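Local coordinates for DNA mismatch repair protein MutS (Thermus aquaticus, PDB 1EWQ), which binds mismatched DNA and takes part in its repair, possibly carrying out the recognition step, and has a weak ATPase activity, at residues G247-L252 with H294-R299; D549-R554 with P617-I622; P301-L306 with P545-R550. All blocks are in the same frame, centred on the assembly; numbering follows the deposited sequence.

In the fold
The three contacts lie together where the domain III region meets the ATPase region. Centres of interactions 1 and 2 are about 13 Å apart, as are those of 1 and 3, and those of 2 and 3 are about 10 Å apart. R251 N to D620 O, at 2.9 Å, is a probable hydrogen bond between interactions 1 and 2. Interaction 1 probably reaches interaction 3 through R299 NH2 and F547 O, 3.2 Å apart. Interactions 2 and 3 share D549 and R550, and L618 CD2 packs 3.7 Å from F547 CD2. All three lie away from the predicted ATP site. Their nearest atoms are about 43 to 50 Å from the bound DNA.

Interaction 1. Residues G247-L252 with H294-R299. With EDO (1,2-ethanediol), chain G.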
ATOM      1  N   GLY C 247      18.355  32.122  -0.343  1.00 26.21           N
ATOM      2  CA  GLY C 247      19.770  32.361  -0.561  1.00 25.86           C
ATOM      3  C   GLY C 247      20.492  32.697   0.732  1.00 25.85           C
ATOM      4  O   GLY C 247      21.718  32.689   0.785  1.00 26.30           O
ATOM      5  N   ALA C 248      19.733  32.992   1.781  1.00 25.87           N
ATOM      6  CA  ALA C 248      20.323  33.338   3.066  1.00 25.83           C
ATOM      7  C   ALA C 248      20.601  32.108   3.929  1.00 25.48           C
ATOM      8  O   ALA C 248      21.088  32.227   5.046  1.00 25.51           O
ATOM      9  CB  ALA C 248      19.407  34.312   3.813  1.00 25.82           C
ATOM     10  N   PHE C 249      20.284  30.929   3.406  1.00 25.24           N
ATOM     11  CA  PHE C 249      20.510  29.691   4.138  1.00 24.83           C
ATOM     12  C   PHE C 249      21.283  28.700   3.280  1.00 24.97           C
ATOM     13  O   PHE C 249      21.554  28.947   2.109  1.00 24.77           O
ATOM     14  CB  PHE C 249      19.174  29.056   4.545  1.00 24.58           C
ATOM     15  CG  PHE C 249      18.276  29.974   5.315  1.00 24.07           C
ATOM     16  CD1 PHE C 249      17.301  30.729   4.659  1.00 23.89           C
ATOM     17  CD2 PHE C 249      18.406  30.095   6.695  1.00 23.72           C
ATOM     18  CE1 PHE C 249      16.469  31.592   5.371  1.00 23.75           C
ATOM     19  CE2 PHE C 249      17.582  30.952   7.413  1.00 24.10           C
ATOM     20  CZ  PHE C 249      16.609  31.704   6.750  1.00 23.61           C
HETATM   21  N   MSE C 250      21.646  27.571   3.870  1.00 25.25           N
HETATM   22  CA  MSE C 250      22.357  26.553   3.114  1.00 25.54           C
HETATM   23  C   MSE C 250      21.411  25.938   2.091  1.00 25.53           C
HETATM   24  O   MSE C 250      20.275  25.580   2.411  1.00 25.61           O
HETATM   25  CB  MSE C 250      22.868  25.445   4.027  1.00 26.17           C
HETATM   26  CG  MSE C 250      23.581  24.340   3.263  1.00 26.77           C
HETATM   27 SE   MSE C 250      23.791  22.725   4.291  1.00 29.04          SE
HETATM   28  CE  MSE C 250      25.335  23.193   5.292  1.00 26.05           C
ATOM     29  N   ARG C 251      21.889  25.812   0.862  1.00 25.48           N
ATOM     30  CA  ARG C 251      21.103  25.213  -0.207  1.00 25.43           C
ATOM     31  C   ARG C 251      21.106  23.685  -0.052  1.00 25.02           C
ATOM     32  O   ARG C 251      22.168  23.073   0.116  1.00 24.33           O
ATOM     33  CB  ARG C 251      21.710  25.574  -1.564  1.00 26.65           C
ATOM     34  CG  ARG C 251      21.780  27.064  -1.874  1.00 28.94           C
ATOM     35  CD  ARG C 251      20.408  27.585  -2.238  1.00 31.43           C
ATOM     36  NE  ARG C 251      20.444  28.953  -2.744  1.00 33.13           N
ATOM     37  CZ  ARG C 251      19.436  29.536  -3.391  1.00 33.63           C
ATOM     38  NH1 ARG C 251      18.304  28.874  -3.620  1.00 33.36           N
ATOM     39  NH2 ARG C 251      19.568  30.784  -3.814  1.00 34.55           N
ATOM     40  N   LEU C 252      19.920  23.082  -0.117  1.00 24.40           N
ATOM     41  CA  LEU C 252      19.766  21.628  -0.029  1.00 24.49           C
ATOM     42  C   LEU C 252      18.840  21.126  -1.144  1.00 24.41           C
ATOM     43  O   LEU C 252      17.655  20.880  -0.922  1.00 24.41           O
ATOM     44  CB  LEU C 252      19.193  21.221   1.330  1.00 24.24           C
ATOM     45  CG  LEU C 252      20.081  21.426   2.560  1.00 24.69           C
ATOM     46  CD1 LEU C 252      19.280  21.083   3.812  1.00 24.56           C
ATOM     47  CD2 LEU C 252      21.322  20.562   2.464  1.00 24.02           C
ATOM     48  N   HIS C 294      16.425  24.367   6.502  1.00 24.29           N
ATOM     49  CA  HIS C 294      17.266  25.510   6.137  1.00 23.12           C
ATOM     50  C   HIS C 294      18.412  25.737   7.120  1.00 23.16           C
ATOM     51  O   HIS C 294      18.288  26.542   8.044  1.00 22.33           O
ATOM     52  CB  HIS C 294      16.418  26.784   6.078  1.00 22.74           C
ATOM     53  CG  HIS C 294      15.364  26.761   5.017  1.00 22.49           C
ATOM     54  ND1 HIS C 294      15.600  27.172   3.723  1.00 23.02           N
ATOM     55  CD2 HIS C 294      14.081  26.345   5.051  1.00 22.20           C
ATOM     56  CE1 HIS C 294      14.505  27.008   3.004  1.00 22.80           C
ATOM     57  NE2 HIS C 294      13.569  26.506   3.788  1.00 23.01           N
ATOM     58  N   PRO C 295      19.534  25.017   6.945  1.00 23.40           N
ATOM     59  CA  PRO C 295      20.681  25.196   7.847  1.00 23.44           C
ATOM     60  C   PRO C 295      21.173  26.635   7.699  1.00 24.10           C
ATOM     61  O   PRO C 295      21.076  27.216   6.617  1.00 24.28           O
ATOM     62  CB  PRO C 295      21.713  24.184   7.325  1.00 23.30           C
ATOM     63  CG  PRO C 295      20.846  23.116   6.661  1.00 23.62           C
ATOM     64  CD  PRO C 295      19.771  23.929   5.977  1.00 23.24           C
ATOM     65  N   LEU C 296      21.713  27.197   8.775  1.00 24.98           N
ATOM     66  CA  LEU C 296      22.207  28.577   8.778  1.00 25.52           C
ATOM     67  C   LEU C 296      23.595  28.756   8.143  1.00 26.14           C
ATOM     68  O   LEU C 296      24.360  27.809   8.000  1.00 26.18           O
ATOM     69  CB  LEU C 296      22.255  29.104  10.223  1.00 24.84           C
ATOM     70  CG  LEU C 296      21.034  28.883  11.123  1.00 24.26           C
ATOM     71  CD1 LEU C 296      21.314  29.483  12.500  1.00 24.08           C
ATOM     72  CD2 LEU C 296      19.788  29.516  10.510  1.00 23.77           C
ATOM     73  N   LEU C 297      23.903  29.993   7.767  1.00 27.27           N
ATOM     74  CA  LEU C 297      25.193  30.337   7.172  1.00 28.13           C
ATOM     75  C   LEU C 297      25.954  31.260   8.129  1.00 28.93           C
ATOM     76  O   LEU C 297      27.111  31.596   7.889  1.00 28.94           O
ATOM     77  CB  LEU C 297      24.990  31.086   5.852  1.00 27.99           C
ATOM     78  CG  LEU C 297      24.196  30.427   4.726  1.00 28.19           C
ATOM     79  CD1 LEU C 297      24.050  31.411   3.551  1.00 28.22           C
ATOM     80  CD2 LEU C 297      24.911  29.165   4.288  1.00 28.03           C
ATOM     81  N   ASP C 298      25.297  31.663   9.211  1.00 29.59           N
ATOM     82  CA  ASP C 298      25.887  32.594  10.165  1.00 30.59           C
ATOM     83  C   ASP C 298      26.470  31.967  11.421  1.00 30.72           C
ATOM     84  O   ASP C 298      25.763  31.355  12.220  1.00 30.39           O
ATOM     85  CB  ASP C 298      24.839  33.638  10.536  1.00 31.67           C
ATOM     86  CG  ASP C 298      24.148  34.215   9.309  1.00 33.34           C
ATOM     87  OD1 ASP C 298      24.839  34.867   8.487  1.00 33.87           O
ATOM     88  OD2 ASP C 298      22.920  33.999   9.161  1.00 33.95           O
ATOM     89  N   ARG C 299      27.774  32.150  11.582  1.00 30.69           N
ATOM     90  CA  ARG C 299      28.522  31.617  12.712  1.00 31.40           C
ATOM     91  C   ARG C 299      27.932  32.005  14.068  1.00 30.84           C
ATOM     92  O   ARG C 299      27.715  31.152  14.926  1.00 31.21           O
ATOM     93  CB  ARG C 299      29.963  32.112  12.624  1.00 32.04           C
ATOM     94  CG  ARG C 299      30.971  31.392  13.501  1.00 33.67           C
ATOM     95  CD  ARG C 299      32.323  32.054  13.287  1.00 35.40           C
ATOM     96  NE  ARG C 299      33.449  31.247  13.732  1.00 36.73           N
ATOM     97  CZ  ARG C 299      33.722  30.984  15.001  1.00 37.82           C
ATOM     98  NH1 ARG C 299      32.941  31.472  15.959  1.00 38.33           N
ATOM     99  NH2 ARG C 299      34.783  30.240  15.311  1.00 38.18           N
TER
HETATM  100  C1  EDO G 902      18.114  24.753  -2.077  1.00 64.10           C
HETATM  101  O1  EDO G 902      18.428  24.987  -3.471  1.00 64.27           O
HETATM  102  C2  EDO G 902      16.657  24.417  -1.920  1.00 64.61           C
HETATM  103  O2  EDO G 902      16.530  23.281  -1.085  1.00 64.51           O
HETATM  104  O   HOH W   1      21.904  31.780   7.801  1.00 27.33           O
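A248 O lies 3.4 Å from L297 CD1. It also accepts a hydrogen bond from a water. That water accepts from L297 N and donates to D298 OD2, so it joins the two segments at this end. F249 comes next. H294 CB sits over one face of its ring, 4.2 Å from the ring centroid, as a CH-pi contact. The H294 ring turns an edge toward the F249 ring in an offset edge-to-face pair, planes at 63°. L296 CD2 is at the F249 ring edge. M250, a selenomethionine, donates from its backbone N to P295 O at 2.8 Å in an almost straight bond. Its CG is anti to the backbone N (chi1 178°), which carries SE to 3.8 Å from P295 CG. L252 CD1 then packs 3.6 Å from P295 CD. L252 O takes a bond from O2 of a 1,2-ethanediol, probably left from crystallisation. The loop after strand 242-243 is thus joined to the link between helices 282-293 and 299-314 by one direct hydrogen bond and one water. Apolar and aromatic packing supplies the rest, so the fit depends on shape more than on charge.

Interaction 2. Residues D549-R554 with P617-I622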
ATOM      1  N   ASP C 549      37.935  27.940   8.211  1.00 38.16           N
ATOM      2  CA  ASP C 549      37.891  27.756   6.762  1.00 39.04           C
ATOM      3  C   ASP C 549      38.416  26.388   6.354  1.00 38.83           C
ATOM      4  O   ASP C 549      38.327  25.985   5.198  1.00 39.26           O
ATOM      5  CB  ASP C 549      38.671  28.854   6.036  1.00 40.15           C
ATOM      6  CG  ASP C 549      38.829  28.564   4.550  1.00 41.38           C
ATOM      7  OD1 ASP C 549      39.740  27.775   4.199  1.00 42.04           O
ATOM      8  OD2 ASP C 549      38.034  29.103   3.739  1.00 41.75           O
ATOM      9  N   ARG C 550      38.951  25.663   7.319  1.00 38.56           N
ATOM     10  CA  ARG C 550      39.471  24.339   7.048  1.00 38.22           C
ATOM     11  C   ARG C 550      38.496  23.291   7.547  1.00 37.25           C
ATOM     12  O   ARG C 550      37.848  23.474   8.581  1.00 36.91           O
ATOM     13  CB  ARG C 550      40.813  24.142   7.756  1.00 39.32           C
ATOM     14  CG  ARG C 550      41.989  24.645   6.971  1.00 41.47           C
ATOM     15  CD  ARG C 550      43.185  24.960   7.862  1.00 42.95           C
ATOM     16  NE  ARG C 550      44.364  25.285   7.059  1.00 44.48           N
ATOM     17  CZ  ARG C 550      44.363  26.102   6.004  1.00 45.23           C
ATOM     18  NH1 ARG C 550      43.239  26.695   5.606  1.00 45.44           N
ATOM     19  NH2 ARG C 550      45.495  26.318   5.336  1.00 45.80           N
ATOM     20  N   LEU C 551      38.371  22.206   6.798  1.00 35.95           N
ATOM     21  CA  LEU C 551      37.525  21.123   7.240  1.00 34.77           C
ATOM     22  C   LEU C 551      38.523  20.140   7.827  1.00 34.26           C
ATOM     23  O   LEU C 551      39.432  19.679   7.138  1.00 33.52           O
ATOM     24  CB  LEU C 551      36.765  20.489   6.071  1.00 34.42           C
ATOM     25  CG  LEU C 551      35.868  19.295   6.428  1.00 34.38           C
ATOM     26  CD1 LEU C 551      34.728  19.181   5.419  1.00 34.07           C
ATOM     27  CD2 LEU C 551      36.693  18.017   6.470  1.00 33.63           C
ATOM     28  N   GLN C 552      38.385  19.865   9.117  1.00 33.63           N
ATOM     29  CA  GLN C 552      39.269  18.921   9.784  1.00 33.44           C
ATOM     30  C   GLN C 552      38.440  18.063  10.705  1.00 32.51           C
ATOM     31  O   GLN C 552      38.026  18.491  11.787  1.00 32.43           O
ATOM     32  CB  GLN C 552      40.366  19.646  10.565  1.00 34.25           C
ATOM     33  CG  GLN C 552      41.304  20.425   9.665  1.00 36.26           C
ATOM     34  CD  GLN C 552      42.493  21.022  10.401  1.00 37.50           C
ATOM     35  OE1 GLN C 552      43.344  20.297  10.932  1.00 38.83           O
ATOM     36  NE2 GLN C 552      42.561  22.348  10.434  1.00 37.69           N
ATOM     37  N   ILE C 553      38.188  16.843  10.254  1.00 31.70           N
ATOM     38  CA  ILE C 553      37.382  15.903  11.008  1.00 30.88           C
ATOM     39  C   ILE C 553      38.215  14.710  11.453  1.00 30.59           C
ATOM     40  O   ILE C 553      38.834  14.034  10.631  1.00 30.51           O
ATOM     41  CB  ILE C 553      36.197  15.384  10.152  1.00 30.35           C
ATOM     42  CG1 ILE C 553      35.356  16.561   9.646  1.00 30.24           C
ATOM     43  CG2 ILE C 553      35.345  14.431  10.970  1.00 30.03           C
ATOM     44  CD1 ILE C 553      34.174  16.148   8.769  1.00 29.27           C
ATOM     45  N   ARG C 554      38.230  14.458  12.755  1.00 30.09           N
ATOM     46  CA  ARG C 554      38.956  13.319  13.289  1.00 29.96           C
ATOM     47  C   ARG C 554      37.945  12.270  13.733  1.00 29.13           C
ATOM     48  O   ARG C 554      37.043  12.561  14.515  1.00 29.00           O
ATOM     49  CB  ARG C 554      39.829  13.725  14.486  1.00 30.91           C
ATOM     50  CG  ARG C 554      40.767  12.596  14.966  1.00 32.42           C
ATOM     51  CD  ARG C 554      41.728  13.031  16.089  1.00 33.63           C
ATOM     52  NE  ARG C 554      41.076  13.138  17.397  1.00 34.94           N
ATOM     53  CZ  ARG C 554      40.968  14.270  18.084  1.00 35.71           C
ATOM     54  NH1 ARG C 554      41.469  15.394  17.585  1.00 36.38           N
ATOM     55  NH2 ARG C 554      40.366  14.285  19.269  1.00 36.21           N
ATOM     56  N   PRO C 617      33.948  24.467   7.935  1.00 28.58           N
ATOM     57  CA  PRO C 617      33.706  25.781   7.337  1.00 28.23           C
ATOM     58  C   PRO C 617      32.181  25.935   7.210  1.00 27.82           C
ATOM     59  O   PRO C 617      31.430  24.981   7.453  1.00 27.66           O
ATOM     60  CB  PRO C 617      34.398  25.678   5.979  1.00 28.34           C
ATOM     61  CG  PRO C 617      34.200  24.244   5.617  1.00 28.65           C
ATOM     62  CD  PRO C 617      34.439  23.504   6.928  1.00 28.53           C
ATOM     63  N   LEU C 618      31.718  27.124   6.854  1.00 26.88           N
ATOM     64  CA  LEU C 618      30.289  27.320   6.693  1.00 26.25           C
ATOM     65  C   LEU C 618      29.969  27.195   5.206  1.00 25.86           C
ATOM     66  O   LEU C 618      30.205  28.121   4.429  1.00 26.51           O
ATOM     67  CB  LEU C 618      29.889  28.685   7.233  1.00 26.09           C
ATOM     68  CG  LEU C 618      30.090  28.800   8.741  1.00 25.92           C
ATOM     69  CD1 LEU C 618      30.052  30.255   9.197  1.00 25.65           C
ATOM     70  CD2 LEU C 618      29.017  27.968   9.421  1.00 26.12           C
ATOM     71  N   PHE C 619      29.467  26.028   4.807  1.00 25.11           N
ATOM     72  CA  PHE C 619      29.133  25.783   3.409  1.00 24.04           C
ATOM     73  C   PHE C 619      27.851  26.520   3.010  1.00 23.39           C
ATOM     74  O   PHE C 619      26.941  26.678   3.819  1.00 22.49           O
ATOM     75  CB  PHE C 619      28.961  24.275   3.157  1.00 23.81           C
ATOM     76  CG  PHE C 619      30.188  23.461   3.474  1.00 24.03           C
ATOM     77  CD1 PHE C 619      30.266  22.722   4.650  1.00 23.96           C
ATOM     78  CD2 PHE C 619      31.265  23.428   2.598  1.00 23.60           C
ATOM     79  CE1 PHE C 619      31.404  21.958   4.940  1.00 23.93           C
ATOM     80  CE2 PHE C 619      32.401  22.667   2.888  1.00 23.99           C
ATOM     81  CZ  PHE C 619      32.467  21.933   4.057  1.00 23.34           C
ATOM     82  N   ASP C 620      27.788  26.971   1.758  1.00 23.02           N
ATOM     83  CA  ASP C 620      26.604  27.676   1.278  1.00 23.25           C
ATOM     84  C   ASP C 620      25.599  26.684   0.695  1.00 23.11           C
ATOM     85  O   ASP C 620      24.448  27.028   0.426  1.00 22.95           O
ATOM     86  CB  ASP C 620      26.994  28.748   0.249  1.00 23.16           C
ATOM     87  CG  ASP C 620      27.504  28.169  -1.052  1.00 23.63           C
ATOM     88  OD1 ASP C 620      27.789  26.955  -1.120  1.00 23.91           O
ATOM     89  OD2 ASP C 620      27.631  28.948  -2.020  1.00 24.35           O
ATOM     90  N   GLY C 621      26.038  25.438   0.541  1.00 23.22           N
ATOM     91  CA  GLY C 621      25.175  24.399   0.003  1.00 23.41           C
ATOM     92  C   GLY C 621      25.885  23.069  -0.157  1.00 23.65           C
ATOM     93  O   GLY C 621      27.113  23.013  -0.258  1.00 23.79           O
ATOM     94  N   ILE C 622      25.119  21.987  -0.147  1.00 23.75           N
ATOM     95  CA  ILE C 622      25.690  20.658  -0.331  1.00 24.02           C
ATOM     96  C   ILE C 622      25.084  20.098  -1.607  1.00 24.55           C
ATOM     97  O   ILE C 622      23.861  19.996  -1.723  1.00 24.08           O
ATOM     98  CB  ILE C 622      25.350  19.733   0.834  1.00 23.87           C
ATOM     99  CG1 ILE C 622      25.983  20.267   2.122  1.00 23.90           C
ATOM    100  CG2 ILE C 622      25.831  18.326   0.527  1.00 24.05           C
ATOM    101  CD1 ILE C 622      25.502  19.565   3.380  1.00 23.98           C
TER
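L551 and P617 meet where a small mixed sheet gives way to the P-loop ATPase fold of domain V. Strand 551-556 belongs to the small sheet. P617 follows directly on its neighbour, strand 613-616, and the chain then runs on to strand 621-625 at one edge of the ATPase sheet. The contact therefore packs the start of strand 551-556 against the link between the two sheets. It has no hydrogen bond across it.

Two side chains of 617-622 touch the other segment. P617 points its CB toward it, and the ring lies along the backbone of D549 and R550. P617 CB is 4.0 Å from D549 O. Elsewhere on the ring, P617 CD is 3.8 Å from R550 O and 3.9 Å from L551 CB. The proline thus touches three residues in a row, and the polar atoms it meets are backbone oxygens. One of them, D549 O, accepts a hydrogen bond from Y690 OH.

L551 and F619 are set at about a right angle. In L551, CG is anti to the backbone N (chi1 178°), and CD1 is the branch that reaches the ring. It comes to the edge of F619, in the ring plane, rather than over a face. Y690 adds a second aromatic group in an edge-to-face pair with F619, and A600 of helix 589-603 also packs on F619. L551 itself is buried among L572, M574 and L616 of the neighbouring strands.

The charged side chains of D549 and R550 take little part. D549 OD2 is bonded to H576 NE2, while D549 OD1 is a long 3.9 Å from R550 NH1. The closest approach of L551 to F619 is from CD1 to CZ, 3.8 Å.

Interaction 3. Residues P301-L306 with P545-R550; sequences PLEARL and PRFGDR
E303 OE2 is held by two partners: it accepts a hydrogen bond of 2.6 Å from a water and forms a salt bridge with R299 NH1. That water accepts in turn from F547 N at 3.1 Å. The second oxygen, E303 OE1, takes a hydrogen bond of 2.8 Å from another water, which also donates to P545 O at 2.6 Å. It is salt-bridged to R544 NH2 as well. The carboxylate thus reaches the backbone of P545 and F547 through two waters, one at an acceptor and one at a donor.

The bend in E303 at chi2 (-80°) folds the carboxylate back beside F547. There the two groups slide past each other in opposite directions, with their planes 74° apart. OE2 lies at the ring edge, 3.6 Å from F547 CD1. Ring hydrogens lie along that edge, so the approach is probably favourable for a negative group. A leucine in place of E303 would remove both oxygens, and R299 and R544 would probably be left without this shared counter-charge while the two waters lost their hold on the helix.

The apolar part of the contact lies next to it. L306 and F547 reach toward each other from opposite directions, with L306 CD1 3.8 Å from F547 CE1. L302 CB approaches the same ring carbon obliquely. L306 CD1 also packs 4.1 Å from P545 CG. F547 points toward the helix and is the most covered residue of the contact.

L302 and L306 are one turn apart on helix 299-314, and both face strand 546-547. This strand is the edge of a four-stranded mixed sheet and pairs with strand 613-616. A603 of helix 589-603 packs on P545 and F547, so the short strand joins helices of two domains.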
ATOM      1  N   PRO C 301      24.824  33.067  15.243  1.00 28.71           N
ATOM      2  CA  PRO C 301      23.646  32.354  15.740  1.00 28.19           C
ATOM      3  C   PRO C 301      23.909  30.858  15.941  1.00 27.88           C
ATOM      4  O   PRO C 301      23.334  30.238  16.839  1.00 27.93           O
ATOM      5  CB  PRO C 301      22.571  32.656  14.689  1.00 28.09           C
ATOM      6  CG  PRO C 301      23.334  33.121  13.486  1.00 28.63           C
ATOM      7  CD  PRO C 301      24.496  33.873  14.055  1.00 28.40           C
ATOM      8  N   LEU C 302      24.791  30.285  15.133  1.00 27.75           N
ATOM      9  CA  LEU C 302      25.105  28.868  15.286  1.00 27.72           C
ATOM     10  C   LEU C 302      25.826  28.623  16.608  1.00 27.83           C
ATOM     11  O   LEU C 302      25.504  27.689  17.334  1.00 27.85           O
ATOM     12  CB  LEU C 302      25.962  28.370  14.118  1.00 27.28           C
ATOM     13  CG  LEU C 302      25.177  28.139  12.820  1.00 27.16           C
ATOM     14  CD1 LEU C 302      26.141  27.941  11.667  1.00 26.79           C
ATOM     15  CD2 LEU C 302      24.244  26.933  12.983  1.00 26.60           C
ATOM     16  N   GLU C 303      26.796  29.472  16.928  1.00 27.85           N
ATOM     17  CA  GLU C 303      27.537  29.325  18.182  1.00 28.51           C
ATOM     18  C   GLU C 303      26.579  29.489  19.372  1.00 27.97           C
ATOM     19  O   GLU C 303      26.773  28.874  20.420  1.00 28.57           O
ATOM     20  CB  GLU C 303      28.669  30.358  18.257  1.00 29.00           C
ATOM     21  CG  GLU C 303      29.642  30.299  17.070  1.00 29.99           C
ATOM     22  CD  GLU C 303      30.671  29.182  17.186  1.00 30.94           C
ATOM     23  OE1 GLU C 303      30.370  28.135  17.799  1.00 31.42           O
ATOM     24  OE2 GLU C 303      31.790  29.345  16.652  1.00 31.52           O
ATOM     25  N   ALA C 304      25.540  30.302  19.205  1.00 27.13           N
ATOM     26  CA  ALA C 304      24.560  30.507  20.270  1.00 26.62           C
ATOM     27  C   ALA C 304      23.726  29.237  20.453  1.00 26.00           C
ATOM     28  O   ALA C 304      23.411  28.857  21.577  1.00 25.83           O
ATOM     29  CB  ALA C 304      23.650  31.703  19.948  1.00 26.20           C
ATOM     30  N   ARG C 305      23.368  28.585  19.350  1.00 25.67           N
ATOM     31  CA  ARG C 305      22.596  27.349  19.442  1.00 25.35           C
ATOM     32  C   ARG C 305      23.471  26.282  20.103  1.00 25.20           C
ATOM     33  O   ARG C 305      23.004  25.511  20.941  1.00 25.54           O
ATOM     34  CB  ARG C 305      22.159  26.854  18.052  1.00 24.78           C
ATOM     35  CG  ARG C 305      21.002  27.613  17.377  1.00 23.78           C
ATOM     36  CD  ARG C 305      20.644  26.926  16.040  1.00 23.54           C
ATOM     37  NE  ARG C 305      19.580  27.611  15.302  1.00 23.12           N
ATOM     38  CZ  ARG C 305      19.131  27.253  14.100  1.00 23.00           C
ATOM     39  NH1 ARG C 305      19.642  26.202  13.472  1.00 22.53           N
ATOM     40  NH2 ARG C 305      18.173  27.965  13.514  1.00 23.02           N
ATOM     41  N   LEU C 306      24.742  26.235  19.722  1.00 24.91           N
ATOM     42  CA  LEU C 306      25.649  25.247  20.295  1.00 24.93           C
ATOM     43  C   LEU C 306      25.867  25.517  21.778  1.00 25.08           C
ATOM     44  O   LEU C 306      26.048  24.583  22.556  1.00 25.44           O
ATOM     45  CB  LEU C 306      26.990  25.236  19.541  1.00 24.50           C
ATOM     46  CG  LEU C 306      26.975  24.601  18.144  1.00 24.30           C
ATOM     47  CD1 LEU C 306      28.310  24.848  17.464  1.00 23.85           C
ATOM     48  CD2 LEU C 306      26.670  23.095  18.240  1.00 23.02           C
ATOM     49  N   PRO C 545      31.312  21.018  17.228  1.00 27.69           N
ATOM     50  CA  PRO C 545      32.145  21.394  16.084  1.00 28.32           C
ATOM     51  C   PRO C 545      32.640  22.838  16.178  1.00 28.97           C
ATOM     52  O   PRO C 545      31.987  23.693  16.765  1.00 28.87           O
ATOM     53  CB  PRO C 545      31.196  21.207  14.904  1.00 28.42           C
ATOM     54  CG  PRO C 545      29.896  21.660  15.485  1.00 27.93           C
ATOM     55  CD  PRO C 545      29.897  20.936  16.820  1.00 27.68           C
ATOM     56  N   ARG C 546      33.801  23.101  15.597  1.00 29.98           N
ATOM     57  CA  ARG C 546      34.352  24.444  15.601  1.00 31.18           C
ATOM     58  C   ARG C 546      34.306  24.916  14.152  1.00 31.35           C
ATOM     59  O   ARG C 546      34.485  24.124  13.237  1.00 30.65           O
ATOM     60  CB  ARG C 546      35.792  24.431  16.100  1.00 32.06           C
ATOM     61  CG  ARG C 546      36.001  23.678  17.409  1.00 34.18           C
ATOM     62  CD  ARG C 546      35.192  24.266  18.555  1.00 35.78           C
ATOM     63  NE  ARG C 546      35.319  23.463  19.772  1.00 37.44           N
ATOM     64  CZ  ARG C 546      34.698  23.732  20.919  1.00 38.25           C
ATOM     65  NH1 ARG C 546      33.900  24.790  21.016  1.00 38.50           N
ATOM     66  NH2 ARG C 546      34.870  22.941  21.973  1.00 38.84           N
ATOM     67  N   PHE C 547      34.063  26.204  13.946  1.00 31.89           N
ATOM     68  CA  PHE C 547      33.984  26.737  12.591  1.00 32.95           C
ATOM     69  C   PHE C 547      35.227  27.520  12.189  1.00 33.81           C
ATOM     70  O   PHE C 547      35.752  28.306  12.971  1.00 33.79           O
ATOM     71  CB  PHE C 547      32.738  27.621  12.448  1.00 32.32           C
ATOM     72  CG  PHE C 547      31.457  26.906  12.765  1.00 31.71           C
ATOM     73  CD1 PHE C 547      30.786  27.147  13.954  1.00 31.63           C
ATOM     74  CD2 PHE C 547      30.948  25.958  11.884  1.00 31.42           C
ATOM     75  CE1 PHE C 547      29.620  26.449  14.265  1.00 32.00           C
ATOM     76  CE2 PHE C 547      29.785  25.252  12.179  1.00 31.37           C
ATOM     77  CZ  PHE C 547      29.120  25.493  13.367  1.00 31.73           C
ATOM     78  N   GLY C 548      35.681  27.286  10.961  1.00 34.88           N
ATOM     79  CA  GLY C 548      36.855  27.952  10.420  1.00 36.25           C
ATOM     80  C   GLY C 548      36.815  27.783   8.907  1.00 37.48           C
ATOM     81  O   GLY C 548      35.747  27.511   8.357  1.00 37.85           O
ATOM     82  N   ASP C 549      37.935  27.940   8.211  1.00 38.16           N
ATOM     83  CA  ASP C 549      37.891  27.756   6.762  1.00 39.04           C
ATOM     84  C   ASP C 549      38.416  26.388   6.354  1.00 38.83           C
ATOM     85  O   ASP C 549      38.327  25.985   5.198  1.00 39.26           O
ATOM     86  CB  ASP C 549      38.671  28.854   6.036  1.00 40.15           C
ATOM     87  CG  ASP C 549      38.829  28.564   4.550  1.00 41.38           C
ATOM     88  OD1 ASP C 549      39.740  27.775   4.199  1.00 42.04           O
ATOM     89  OD2 ASP C 549      38.034  29.103   3.739  1.00 41.75           O
ATOM     90  N   ARG C 550      38.951  25.663   7.319  1.00 38.56           N
ATOM     91  CA  ARG C 550      39.471  24.339   7.048  1.00 38.22           C
ATOM     92  C   ARG C 550      38.496  23.291   7.547  1.00 37.25           C
ATOM     93  O   ARG C 550      37.848  23.474   8.581  1.00 36.91           O
ATOM     94  CB  ARG C 550      40.813  24.142   7.756  1.00 39.32           C
ATOM     95  CG  ARG C 550      41.989  24.645   6.971  1.00 41.47           C
ATOM     96  CD  ARG C 550      43.185  24.960   7.862  1.00 42.95           C
ATOM     97  NE  ARG C 550      44.364  25.285   7.059  1.00 44.48           N
ATOM     98  CZ  ARG C 550      44.363  26.102   6.004  1.00 45.23           C
ATOM     99  NH1 ARG C 550      43.239  26.695   5.606  1.00 45.44           N
ATOM    100  NH2 ARG C 550      45.495  26.318   5.336  1.00 45.80           N
TER
HETATM  101  O   HOH W   2      31.731  25.741  18.345  1.00 25.91           O
HETATM  102  O   HOH W   3      33.781  27.740  16.571  1.00 32.67           O